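Local coordinates for protein BauA (Acinetobacter baumannii, PDB 6H7F) that probably takes up the ferric siderophore acinetobactin across the outer membrane, acting as a TonB-dependent receptor, at residues L336-F341 / P406-P411; A340-K345 / D377-R382; D79-I84 / W100-Y105. All coordinates share one frame; numbering follows the deposited sequence.

Contact 1: L336-F341 / P406-P411. With FV8 ((4~{S},5~{R})-2-[2,3-bis(oxidanyl)phenyl]-~{N}-[2-(1~{H}-imidazol-4-yl)ethyl]-5-methyl-~{N}-oxidanyl-4,5-dihydro-1,3-oxazole-4-carboxamide), chain E.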
loop_
_atom_site.group_PDB
_atom_site.type_symbol
_atom_site.label_atom_id
_atom_site.label_comp_id
_atom_site.label_asym_id
_atom_site.label_seq_id
_atom_site.Cartn_x
_atom_site.Cartn_y
_atom_site.Cartn_z
ATOM N N LEU A 336 10.541 -27.017 20.770
ATOM C CA LEU A 336 9.124 -27.272 20.729
ATOM C C LEU A 336 8.655 -27.689 22.125
ATOM O O LEU A 336 9.420 -28.275 22.909
ATOM C CB LEU A 336 8.843 -28.359 19.689
ATOM C CG LEU A 336 9.401 -28.087 18.285
ATOM C CD1 LEU A 336 9.060 -29.217 17.334
ATOM C CD2 LEU A 336 8.886 -26.768 17.724
ATOM N N GLY A 337 7.398 -27.356 22.426
ATOM C CA GLY A 337 6.770 -27.686 23.679
ATOM C C GLY A 337 5.274 -27.834 23.509
ATOM O O GLY A 337 4.726 -27.395 22.513
ATOM N N GLN A 338 4.629 -28.483 24.484
ATOM C CA GLN A 338 3.180 -28.583 24.552
ATOM C C GLN A 338 2.741 -28.308 25.984
ATOM O O GLN A 338 3.432 -28.689 26.951
ATOM C CB GLN A 338 2.693 -29.964 24.103
ATOM C CG GLN A 338 3.135 -30.332 22.695
ATOM C CD GLN A 338 2.605 -31.671 22.231
ATOM O OE1 GLN A 338 2.179 -32.511 23.031
ATOM N NE2 GLN A 338 2.644 -31.882 20.922
ATOM N N LEU A 339 1.595 -27.649 26.105
ATOM C CA LEU A 339 0.996 -27.367 27.388
ATOM C C LEU A 339 -0.526 -27.460 27.258
ATOM O O LEU A 339 -1.118 -26.998 26.259
ATOM C CB LEU A 339 1.447 -25.981 27.848
ATOM C CG LEU A 339 0.869 -25.499 29.177
ATOM C CD1 LEU A 339 1.401 -26.323 30.345
ATOM C CD2 LEU A 339 1.196 -24.023 29.392
ATOM N N ALA A 340 -1.145 -28.101 28.256
ATOM C CA ALA A 340 -2.565 -27.975 28.502
ATOM C C ALA A 340 -2.780 -27.712 29.986
ATOM O O ALA A 340 -2.084 -28.280 30.818
ATOM C CB ALA A 340 -3.278 -29.219 28.052
ATOM N N PHE A 341 -3.711 -26.818 30.309
ATOM C CA PHE A 341 -4.116 -26.674 31.663
ATOM C C PHE A 341 -5.607 -26.364 31.715
ATOM O O PHE A 341 -6.166 -25.758 30.790
ATOM C CB PHE A 341 -3.225 -25.676 32.411
ATOM C CG PHE A 341 -3.276 -24.241 31.952
ATOM C CD1 PHE A 341 -4.292 -23.397 32.361
ATOM C CD2 PHE A 341 -2.248 -23.706 31.191
ATOM C CE1 PHE A 341 -4.307 -22.060 31.971
ATOM C CE2 PHE A 341 -2.259 -22.369 30.810
ATOM C CZ PHE A 341 -3.287 -21.545 31.201
ATOM N N PRO A 406 3.966 -32.396 15.733
ATOM C CA PRO A 406 3.811 -33.458 16.721
ATOM C C PRO A 406 2.357 -33.604 17.201
ATOM O O PRO A 406 1.679 -32.616 17.404
ATOM C CB PRO A 406 4.742 -33.032 17.864
ATOM C CG PRO A 406 4.888 -31.530 17.710
ATOM C CD PRO A 406 4.740 -31.250 16.229
ATOM N N GLU A 407 1.909 -34.850 17.369
ATOM C CA GLU A 407 0.639 -35.154 17.993
ATOM C C GLU A 407 0.598 -34.502 19.380
ATOM O O GLU A 407 1.611 -34.474 20.108
ATOM C CB GLU A 407 0.443 -36.670 18.086
ATOM C CG GLU A 407 -0.381 -37.251 16.947
ATOM C CD GLU A 407 -0.910 -38.654 17.203
ATOM O OE1 GLU A 407 -1.018 -39.043 18.398
ATOM O OE2 GLU A 407 -1.210 -39.358 16.213
ATOM N N PHE A 408 -0.588 -34.015 19.747
ATOM C CA PHE A 408 -0.819 -33.374 21.035
ATOM C C PHE A 408 -1.126 -34.427 22.103
ATOM O O PHE A 408 -2.256 -34.875 22.208
ATOM C CB PHE A 408 -1.985 -32.395 20.920
ATOM C CG PHE A 408 -2.095 -31.432 22.072
ATOM C CD1 PHE A 408 -1.081 -30.511 22.325
ATOM C CD2 PHE A 408 -3.204 -31.443 22.903
ATOM C CE1 PHE A 408 -1.184 -29.610 23.379
ATOM C CE2 PHE A 408 -3.298 -30.551 23.966
ATOM C CZ PHE A 408 -2.290 -29.636 24.202
ATOM N N THR A 409 -0.121 -34.781 22.919
ATOM C CA THR A 409 -0.274 -35.853 23.933
ATOM C C THR A 409 0.406 -35.463 25.247
ATOM O O THR A 409 1.092 -36.280 25.858
ATOM C CB THR A 409 0.344 -37.169 23.438
ATOM O OG1 THR A 409 1.743 -36.940 23.236
ATOM C CG2 THR A 409 -0.289 -37.676 22.158
ATOM N N PRO A 410 0.265 -34.212 25.730
ATOM C CA PRO A 410 1.029 -33.773 26.893
ATOM C C PRO A 410 0.613 -34.581 28.117
ATOM O O PRO A 410 -0.574 -34.728 28.389
ATOM C CB PRO A 410 0.663 -32.290 27.023
ATOM C CG PRO A 410 -0.715 -32.211 26.404
ATOM C CD PRO A 410 -0.662 -33.182 25.239
ATOM N N PRO A 411 1.574 -35.155 28.867
ATOM C CA PRO A 411 1.249 -35.924 30.061
ATOM C C PRO A 411 1.022 -35.016 31.281
ATOM O O PRO A 411 1.544 -33.905 31.339
ATOM C CB PRO A 411 2.508 -36.778 30.257
ATOM C CG PRO A 411 3.632 -35.871 29.771
ATOM C CD PRO A 411 3.027 -35.081 28.619
HETATM C CAJ FV8 E . 1.418 -21.017 31.477
HETATM N NAN FV8 E . 1.868 -22.022 32.219
HETATM C CAI FV8 E . 3.095 -22.377 31.718
HETATM N NAO FV8 E . 3.426 -21.576 30.651
HETATM C CAT FV8 E . 2.379 -20.748 30.538
HETATM C CAK FV8 E . 2.238 -19.648 29.507
HETATM C CAL FV8 E . 2.004 -20.246 28.110
HETATM N NAY FV8 E . 3.160 -21.063 27.755
HETATM O OAE FV8 E . 4.387 -20.706 28.253
HETATM C C FV8 E . 3.072 -22.100 26.948
HETATM O O FV8 E . 1.970 -22.451 26.441
HETATM C CA FV8 E . 4.307 -22.784 26.799
HETATM N N FV8 E . 4.780 -23.263 28.136
HETATM C CB FV8 E . 4.200 -24.062 25.989
HETATM C CG2 FV8 E . 5.246 -24.125 24.848
HETATM O OG1 FV8 E . 4.541 -25.122 26.888
HETATM C CAR FV8 E . 4.920 -24.603 28.091
HETATM C CAV FV8 E . 5.247 -25.396 29.141
HETATM C CAH FV8 E . 5.224 -26.786 28.977
HETATM C CAF FV8 E . 5.547 -27.644 30.043
HETATM C CAG FV8 E . 5.868 -27.116 31.308
HETATM C CAS FV8 E . 5.870 -25.729 31.475
HETATM O OAC FV8 E . 6.177 -25.122 32.662
HETATM C CAU FV8 E . 5.544 -24.901 30.394
HETATM O OAD FV8 E . 5.569 -23.567 30.566
#

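Contact 2: A340-K345 / D377-R382. With FV8 ((4~{S},5~{R})-2-[2,3-bis(oxidanyl)phenyl]-~{N}-[2-(1~{H}-imidazol-4-yl)ethyl]-5-methyl-~{N}-oxidanyl-4,5-dihydro-1,3-oxazole-4-carboxamide), chain E.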
loop_
_atom_site.group_PDB
_atom_site.type_symbol
_atom_site.label_atom_id
_atom_site.label_comp_id
_atom_site.label_asym_id
_atom_site.label_seq_id
_atom_site.Cartn_x
_atom_site.Cartn_y
_atom_site.Cartn_z
ATOM N N ALA A 340 -1.145 -28.101 28.256
ATOM C CA ALA A 340 -2.565 -27.975 28.502
ATOM C C ALA A 340 -2.780 -27.712 29.986
ATOM O O ALA A 340 -2.084 -28.280 30.818
ATOM C CB ALA A 340 -3.278 -29.219 28.052
ATOM N N PHE A 341 -3.711 -26.818 30.309
ATOM C CA PHE A 341 -4.116 -26.674 31.663
ATOM C C PHE A 341 -5.607 -26.364 31.715
ATOM O O PHE A 341 -6.166 -25.758 30.790
ATOM C CB PHE A 341 -3.225 -25.676 32.411
ATOM C CG PHE A 341 -3.276 -24.241 31.952
ATOM C CD1 PHE A 341 -4.292 -23.397 32.361
ATOM C CD2 PHE A 341 -2.248 -23.706 31.191
ATOM C CE1 PHE A 341 -4.307 -22.060 31.971
ATOM C CE2 PHE A 341 -2.259 -22.369 30.810
ATOM C CZ PHE A 341 -3.287 -21.545 31.201
ATOM N N ASP A 342 -6.234 -26.885 32.777
ATOM C CA ASP A 342 -7.659 -26.703 33.096
ATOM C C ASP A 342 -7.743 -26.068 34.473
ATOM O O ASP A 342 -7.084 -26.529 35.406
ATOM C CB ASP A 342 -8.427 -28.031 33.109
ATOM C CG ASP A 342 -8.329 -28.799 31.799
ATOM O OD1 ASP A 342 -8.426 -28.153 30.740
ATOM O OD2 ASP A 342 -8.147 -30.033 31.852
ATOM N N VAL A 343 -8.513 -24.990 34.584
ATOM C CA VAL A 343 -8.623 -24.310 35.832
ATOM C C VAL A 343 -10.101 -24.004 36.092
ATOM O O VAL A 343 -10.826 -23.610 35.195
ATOM C CB VAL A 343 -7.686 -23.083 35.901
ATOM C CG1 VAL A 343 -7.580 -22.354 34.591
ATOM C CG2 VAL A 343 -8.058 -22.128 37.027
ATOM N N ASP A 344 -10.542 -24.353 37.313
ATOM C CA ASP A 344 -11.892 -24.073 37.841
ATOM C C ASP A 344 -11.777 -22.999 38.920
ATOM O O ASP A 344 -11.050 -23.173 39.919
ATOM C CB ASP A 344 -12.551 -25.315 38.460
ATOM C CG ASP A 344 -13.018 -26.356 37.456
ATOM O OD1 ASP A 344 -13.602 -25.957 36.434
ATOM O OD2 ASP A 344 -12.788 -27.566 37.707
ATOM N N LYS A 345 -12.534 -21.922 38.741
ATOM C CA LYS A 345 -12.413 -20.730 39.552
ATOM C C LYS A 345 -13.754 -20.447 40.239
ATOM O O LYS A 345 -14.817 -20.603 39.627
ATOM C CB LYS A 345 -11.982 -19.540 38.681
ATOM C CG LYS A 345 -10.554 -19.607 38.156
ATOM C CD LYS A 345 -10.291 -18.759 36.918
ATOM C CE LYS A 345 -10.561 -19.507 35.636
ATOM N NZ LYS A 345 -10.976 -18.588 34.549
ATOM N N ASP A 377 -5.257 -28.319 36.817
ATOM C CA ASP A 377 -4.343 -29.385 36.350
ATOM C C ASP A 377 -3.497 -28.881 35.161
ATOM O O ASP A 377 -4.004 -28.239 34.207
ATOM C CB ASP A 377 -5.126 -30.644 35.973
ATOM C CG ASP A 377 -5.887 -31.264 37.135
ATOM O OD1 ASP A 377 -5.262 -31.484 38.193
ATOM O OD2 ASP A 377 -7.090 -31.541 36.964
ATOM N N ASP A 378 -2.204 -29.198 35.212
ATOM C CA ASP A 378 -1.274 -28.864 34.165
ATOM C C ASP A 378 -0.763 -30.162 33.532
ATOM O O ASP A 378 -0.389 -31.104 34.242
ATOM C CB ASP A 378 -0.100 -28.026 34.686
ATOM C CG ASP A 378 -0.388 -26.529 34.809
ATOM O OD1 ASP A 378 -1.236 -26.157 35.660
ATOM O OD2 ASP A 378 0.266 -25.734 34.087
ATOM N N TYR A 379 -0.743 -30.172 32.194
ATOM C CA TYR A 379 -0.128 -31.211 31.366
ATOM C C TYR A 379 0.843 -30.537 30.403
ATOM O O TYR A 379 0.539 -29.469 29.880
ATOM C CB TYR A 379 -1.188 -31.942 30.530
ATOM C CG TYR A 379 -2.417 -32.385 31.279
ATOM C CD1 TYR A 379 -3.343 -31.466 31.742
ATOM C CD2 TYR A 379 -2.661 -33.731 31.517
ATOM C CE1 TYR A 379 -4.478 -31.868 32.429
ATOM C CE2 TYR A 379 -3.792 -34.153 32.197
ATOM C CZ TYR A 379 -4.701 -33.218 32.665
ATOM O OH TYR A 379 -5.811 -33.628 33.353
ATOM N N GLY A 380 1.989 -31.160 30.134
ATOM C CA GLY A 380 2.929 -30.533 29.234
ATOM C C GLY A 380 4.173 -31.357 28.958
ATOM O O GLY A 380 4.486 -32.316 29.661
ATOM N N TYR A 381 4.884 -30.943 27.904
ATOM C CA TYR A 381 6.227 -31.348 27.641
ATOM C C TYR A 381 7.126 -30.112 27.629
ATOM O O TYR A 381 6.839 -29.152 26.927
ATOM C CB TYR A 381 6.344 -31.996 26.263
ATOM C CG TYR A 381 5.699 -33.346 26.069
ATOM C CD1 TYR A 381 6.186 -34.482 26.697
ATOM C CD2 TYR A 381 4.667 -33.499 25.154
ATOM C CE1 TYR A 381 5.630 -35.732 26.454
ATOM C CE2 TYR A 381 4.107 -34.735 24.896
ATOM C CZ TYR A 381 4.584 -35.855 25.551
ATOM O OH TYR A 381 4.014 -37.059 25.262
ATOM N N ARG A 382 8.225 -30.173 28.381
ATOM C CA ARG A 382 9.378 -29.293 28.175
ATOM C C ARG A 382 10.228 -29.873 27.037
ATOM O O ARG A 382 10.816 -29.153 26.258
ATOM C CB ARG A 382 10.176 -29.143 29.478
ATOM C CG ARG A 382 9.590 -28.132 30.461
ATOM C CD ARG A 382 10.239 -28.147 31.853
ATOM N NE ARG A 382 9.562 -29.034 32.809
ATOM C CZ ARG A 382 8.634 -28.647 33.689
ATOM N NH1 ARG A 382 8.508 -27.369 34.011
ATOM N NH2 ARG A 382 7.832 -29.540 34.242
HETATM C CAJ FV8 E . 1.418 -21.017 31.477
HETATM N NAN FV8 E . 1.868 -22.022 32.219
HETATM C CAI FV8 E . 3.095 -22.377 31.718
HETATM N NAO FV8 E . 3.426 -21.576 30.651
HETATM C CAT FV8 E . 2.379 -20.748 30.538
HETATM C CAK FV8 E . 2.238 -19.648 29.507
HETATM C CAL FV8 E . 2.004 -20.246 28.110
HETATM N NAY FV8 E . 3.160 -21.063 27.755
HETATM O OAE FV8 E . 4.387 -20.706 28.253
HETATM C C FV8 E . 3.072 -22.100 26.948
HETATM O O FV8 E . 1.970 -22.451 26.441
HETATM C CA FV8 E . 4.307 -22.784 26.799
HETATM N N FV8 E . 4.780 -23.263 28.136
HETATM C CB FV8 E . 4.200 -24.062 25.989
HETATM C CG2 FV8 E . 5.246 -24.125 24.848
HETATM O OG1 FV8 E . 4.541 -25.122 26.888
HETATM C CAR FV8 E . 4.920 -24.603 28.091
HETATM C CAV FV8 E . 5.247 -25.396 29.141
HETATM C CAH FV8 E . 5.224 -26.786 28.977
HETATM C CAF FV8 E . 5.547 -27.644 30.043
HETATM C CAG FV8 E . 5.868 -27.116 31.308
HETATM C CAS FV8 E . 5.870 -25.729 31.475
HETATM O OAC FV8 E . 6.177 -25.122 32.662
HETATM C CAU FV8 E . 5.544 -24.901 30.394
HETATM O OAD FV8 E . 5.569 -23.567 30.566
HETATM O O HOH W 1 -7.733 -31.775 33.945
#

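Contact 3: D79-I84 / W100-Y105. With FV8 ((4~{S},5~{R})-2-[2,3-bis(oxidanyl)phenyl]-~{N}-[2-(1~{H}-imidazol-4-yl)ethyl]-5-methyl-~{N}-oxidanyl-4,5-dihydro-1,3-oxazole-4-carboxamide), chain E.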
loop_
_atom_site.group_PDB
_atom_site.type_symbol
_atom_site.label_atom_id
_atom_site.label_comp_id
_atom_site.label_asym_id
_atom_site.label_seq_id
_atom_site.Cartn_x
_atom_site.Cartn_y
_atom_site.Cartn_z
ATOM N N ASP A 79 -9.833 -7.253 20.632
ATOM C CA ASP A 79 -9.456 -7.643 21.979
ATOM C C ASP A 79 -9.382 -6.382 22.836
ATOM O O ASP A 79 -9.668 -5.304 22.350
ATOM C CB ASP A 79 -8.179 -8.485 21.978
ATOM C CG ASP A 79 -6.951 -7.745 21.496
ATOM O OD1 ASP A 79 -6.949 -6.498 21.574
ATOM O OD2 ASP A 79 -5.995 -8.426 21.067
ATOM N N ILE A 80 -9.074 -6.544 24.125
ATOM C CA ILE A 80 -9.147 -5.429 25.085
ATOM C C ILE A 80 -8.015 -4.435 24.799
ATOM O O ILE A 80 -8.178 -3.223 24.981
ATOM C CB ILE A 80 -9.101 -5.952 26.542
ATOM C CG1 ILE A 80 -10.365 -6.738 26.879
ATOM C CG2 ILE A 80 -8.891 -4.811 27.523
ATOM C CD1 ILE A 80 -11.645 -6.025 26.478
ATOM N N THR A 81 -6.864 -4.967 24.371
ATOM C CA THR A 81 -5.689 -4.184 24.081
ATOM C C THR A 81 -6.044 -3.106 23.053
ATOM O O THR A 81 -5.702 -1.943 23.215
ATOM C CB THR A 81 -4.534 -5.072 23.594
ATOM O OG1 THR A 81 -4.161 -5.955 24.653
ATOM C CG2 THR A 81 -3.329 -4.269 23.162
ATOM N N GLU A 82 -6.770 -3.506 22.013
ATOM C CA GLU A 82 -7.133 -2.594 20.919
ATOM C C GLU A 82 -8.025 -1.462 21.444
ATOM O O GLU A 82 -8.121 -0.414 20.793
ATOM C CB GLU A 82 -7.794 -3.365 19.769
ATOM C CG GLU A 82 -6.801 -4.229 19.014
ATOM C CD GLU A 82 -7.343 -5.120 17.909
ATOM O OE1 GLU A 82 -8.479 -4.881 17.443
ATOM O OE2 GLU A 82 -6.601 -6.031 17.488
ATOM N N VAL A 83 -8.670 -1.676 22.606
ATOM C CA VAL A 83 -9.528 -0.646 23.220
ATOM C C VAL A 83 -8.692 0.300 24.083
ATOM O O VAL A 83 -8.817 1.509 23.949
ATOM C CB VAL A 83 -10.675 -1.246 24.043
ATOM C CG1 VAL A 83 -11.540 -0.148 24.655
ATOM C CG2 VAL A 83 -11.515 -2.191 23.218
ATOM N N ILE A 84 -7.878 -0.258 24.993
ATOM C CA ILE A 84 -7.318 0.523 26.095
ATOM C C ILE A 84 -5.945 1.090 25.709
ATOM O O ILE A 84 -5.459 2.009 26.383
ATOM C CB ILE A 84 -7.229 -0.298 27.395
ATOM C CG1 ILE A 84 -6.196 -1.422 27.302
ATOM C CG2 ILE A 84 -8.587 -0.815 27.806
ATOM C CD1 ILE A 84 -5.937 -2.115 28.630
ATOM N N TRP A 100 -0.231 -15.855 22.206
ATOM C CA TRP A 100 -0.973 -16.812 23.009
ATOM C C TRP A 100 -1.744 -16.082 24.128
ATOM O O TRP A 100 -2.580 -16.690 24.783
ATOM C CB TRP A 100 -0.057 -17.917 23.559
ATOM C CG TRP A 100 1.178 -17.409 24.219
ATOM C CD1 TRP A 100 2.381 -17.159 23.625
ATOM C CD2 TRP A 100 1.336 -17.070 25.602
ATOM N NE1 TRP A 100 3.281 -16.708 24.546
ATOM C CE2 TRP A 100 2.664 -16.616 25.764
ATOM C CE3 TRP A 100 0.487 -17.081 26.710
ATOM C CZ2 TRP A 100 3.168 -16.203 26.998
ATOM C CZ3 TRP A 100 0.978 -16.648 27.928
ATOM C CH2 TRP A 100 2.295 -16.209 28.065
ATOM N N SER A 101 -1.470 -14.784 24.314
ATOM C CA SER A 101 -2.292 -13.907 25.182
ATOM C C SER A 101 -2.103 -12.443 24.773
ATOM O O SER A 101 -1.145 -12.091 24.069
ATOM C CB SER A 101 -1.949 -14.096 26.645
ATOM O OG SER A 101 -0.786 -13.359 26.989
ATOM N N GLU A 102 -3.006 -11.594 25.259
ATOM C CA GLU A 102 -2.800 -10.161 25.272
ATOM C C GLU A 102 -1.581 -9.852 26.144
ATOM O O GLU A 102 -1.186 -10.649 27.004
ATOM C CB GLU A 102 -4.058 -9.441 25.767
ATOM C CG GLU A 102 -5.291 -9.673 24.889
ATOM C CD GLU A 102 -6.452 -8.708 25.131
ATOM O OE1 GLU A 102 -6.205 -7.477 25.136
ATOM O OE2 GLU A 102 -7.594 -9.186 25.341
ATOM N N ASN A 103 -0.978 -8.692 25.902
ATOM C CA ASN A 103 0.136 -8.236 26.671
ATOM C C ASN A 103 0.131 -6.708 26.697
ATOM O O ASN A 103 0.331 -6.057 25.661
ATOM C CB ASN A 103 1.458 -8.751 26.113
ATOM C CG ASN A 103 2.625 -8.419 27.010
ATOM O OD1 ASN A 103 2.550 -8.600 28.230
ATOM N ND2 ASN A 103 3.694 -7.912 26.423
ATOM N N TYR A 104 -0.060 -6.142 27.889
ATOM C CA TYR A 104 0.027 -4.710 28.063
ATOM C C TYR A 104 0.588 -4.364 29.447
ATOM O O TYR A 104 0.464 -5.134 30.399
ATOM C CB TYR A 104 -1.335 -4.061 27.815
ATOM C CG TYR A 104 -2.485 -4.677 28.565
ATOM C CD1 TYR A 104 -2.790 -4.294 29.861
ATOM C CD2 TYR A 104 -3.296 -5.624 27.963
ATOM C CE1 TYR A 104 -3.864 -4.845 30.544
ATOM C CE2 TYR A 104 -4.377 -6.182 28.627
ATOM C CZ TYR A 104 -4.650 -5.809 29.934
ATOM O OH TYR A 104 -5.698 -6.378 30.604
ATOM N N TYR A 105 1.244 -3.203 29.508
ATOM C CA TYR A 105 1.755 -2.608 30.717
ATOM C C TYR A 105 0.935 -1.358 31.030
ATOM O O TYR A 105 0.489 -0.662 30.119
ATOM C CB TYR A 105 3.222 -2.197 30.559
ATOM C CG TYR A 105 4.193 -3.322 30.312
ATOM C CD1 TYR A 105 4.268 -3.948 29.081
ATOM C CD2 TYR A 105 5.062 -3.743 31.304
ATOM C CE1 TYR A 105 5.183 -4.959 28.844
ATOM C CE2 TYR A 105 5.983 -4.751 31.082
ATOM C CZ TYR A 105 6.041 -5.367 29.849
ATOM O OH TYR A 105 6.939 -6.379 29.643
HETATM C CAJ FV8 E . 1.418 -21.017 31.477
HETATM N NAN FV8 E . 1.868 -22.022 32.219
HETATM C CAI FV8 E . 3.095 -22.377 31.718
HETATM N NAO FV8 E . 3.426 -21.576 30.651
HETATM C CAT FV8 E . 2.379 -20.748 30.538
HETATM C CAK FV8 E . 2.238 -19.648 29.507
HETATM C CAL FV8 E . 2.004 -20.246 28.110
HETATM N NAY FV8 E . 3.160 -21.063 27.755
HETATM O OAE FV8 E . 4.387 -20.706 28.253
HETATM C C FV8 E . 3.072 -22.100 26.948
HETATM O O FV8 E . 1.970 -22.451 26.441
HETATM C CA FV8 E . 4.307 -22.784 26.799
HETATM N N FV8 E . 4.780 -23.263 28.136
HETATM C CB FV8 E . 4.200 -24.062 25.989
HETATM C CG2 FV8 E . 5.246 -24.125 24.848
HETATM O OG1 FV8 E . 4.541 -25.122 26.888
HETATM C CAR FV8 E . 4.920 -24.603 28.091
HETATM C CAV FV8 E . 5.247 -25.396 29.141
HETATM C CAH FV8 E . 5.224 -26.786 28.977
HETATM C CAF FV8 E . 5.547 -27.644 30.043
HETATM C CAG FV8 E . 5.868 -27.116 31.308
HETATM C CAS FV8 E . 5.870 -25.729 31.475
HETATM O OAC FV8 E . 6.177 -25.122 32.662
HETATM C CAU FV8 E . 5.544 -24.901 30.394
HETATM O OAD FV8 E . 5.569 -23.567 30.566
HETATM O O HOH W 2 -2.214 -7.494 23.397
#

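Contact 1: L336-F341 / P406-P411
Two acceptors hold Gln-338 NE2: across the contact it donates to the backbone oxygen Glu-407 O at 2.9 Å, and Asn-318 OD1 is its second partner. The bond to Glu-407 is nearly straight, with an angle of 171° at the hydrogen, and the acceptor lies in the plane of the Gln-338 amide, although the donor stands above the Glu-407 carbonyl plane. The other branch of the amide accepts, Thr-409 N reaching Gln-338 OE1 at 3.2 Å. Both heteroatoms thus bond to backbone groups on the two residues that flank Phe-408, which fixes the turn of the amide. The side chain is extended beyond CG, and chi1 of -57°, with CG anti to the carbonyl carbon, sends it out toward the 406-411 segment. That segment is the end of a loop leading into strand 412-431, and here it folds against strand 331-358 of the beta-barrel typical of TonB-dependent receptors. Phe-408 slides past Gln-338 in the opposite direction, its ring plane 43° from the amide plane. At the ring edge, Phe-408 CZ lies 3.5 Å from Leu-339 O, while Ala-340 CB packs obliquely 4.0 Å from Phe-408 CZ. Pro-410 CD sits over the centre of one Phe-408 face, and Thr-409 OG1 bonds to Tyr-381 OH. Leu-339 turns its first side-chain bond away from the loop, and its atoms touch the bound siderophore FV8: CD2 comes within 3.4 Å of FV8 CAI, and CB lies 3.4 Å from FV8 OG1. Gln-338 O approaches FV8 CAH at 3.3 Å.

Contact 2: A340-K345 / D377-R382
The beta hairpin of strands 331-358 and 361-381, part of the receptor barrel, supplies both sides of this contact; the segment axes run antiparallel at 175° and approach to 4.6 Å. Ala-340 and Tyr-379 form a hydrogen-bonded pair, with Ala-340 N to Tyr-379 O and Tyr-379 N to Ala-340 O both 2.7 Å. Asp-342 and Asp-377 make the next such pair. Between them lies the non-hydrogen-bonded pair Phe-341 and Asp-378, where Phe-341 CB packs 3.8 Å from Asp-378 CG; Asp-378 OD1 is hydrogen-bonded to Gln-376 NE2. Phe-341 takes the position between its backbone N and carbonyl carbon (chi1 65°), and its CE2 comes to 4.0 Å from FV8 CAJ, on the imidazole of the ligand. Arg-382 lays one guanidinium face over FV8 CAG, offset toward the rim. On the face opposite Phe-341 and Asp-378 lie Ala-340, Asp-342, Asp-377 and Tyr-379. There a water donates to Asp-342 OD2 at 2.8 Å and to Asp-377 OD2 at 3.1 Å, and also bonds to Tyr-379 OH, lying in the plane of that ring at its edge. His-415 ND1 holds Asp-377 OD1. With the two OD2 atoms 5.4 Å apart, the shared water would be expected to ease the repulsion between these carboxylates.

Contact 3: D79-I84 / W100-Y105
Glu-102 reaches from its loop to residues 79-81, beside the short helix that includes 81-84, and its CB already meets Thr-81 OG1 at 3.7 Å. CG, anti to the carbonyl carbon (chi1 -61°), passes the same hydroxyl and Asp-79 OD2, and the chain extended beyond it carries the carboxylate to the Ile-80 and Thr-81 amides. At CD the carboxylate stacks on that of Asp-79, the planes only 12° apart, and Asp-79 OD1 lies 3.8 Å from Glu-102 OE1. OE1 is gripped twice: Thr-81 OG1 donates at 2.6 Å onto its anti lone pair, and Thr-81 N at 2.7 Å from the syn side. OE2 takes a weak bond from Ile-80 N at 3.3 Å and a further one from Thr-130 N. These donors would be expected to offset the repulsion of the two carboxylates. A water donates to Thr-81 OG1 and accepts from Asn-103 N. Ile-84 CD1 makes a CH-pi contact over the centre of the Tyr-104 ring, 4.0 Å from the centroid and 12° off the normal. Two residues before Glu-102, Trp-100 lays one face against FV8 CAL. Asp-79 OD1 caps the helix through Glu-82 N: a side-chain cap backed by a loop carboxylate, in the plug domain of a TonB-dependent receptor.

In the fold
From the N terminus, contact 3 comes first, closing a short loop of 15 residues inside the plug domain. The chain then enters the barrel, where contacts 1 and 2 begin on overlapping parts of strand 331-358 and share Ala-340 and Phe-341. Contact 2 closes first, on strand 361-381, and therefore nests within the longer loop that contact 1 closes at 406-411, just before strand 412-431. The two touch directly, through a backbone hydrogen bond of Gln-338 O with Tyr-381 N and a probable one of Pro-411 O with Gly-380 N. Contact 3 lies about 25 and 23 Å, centre to centre, from contacts 1 and 2; all three meet FV8, which bridges plug and barrel wall.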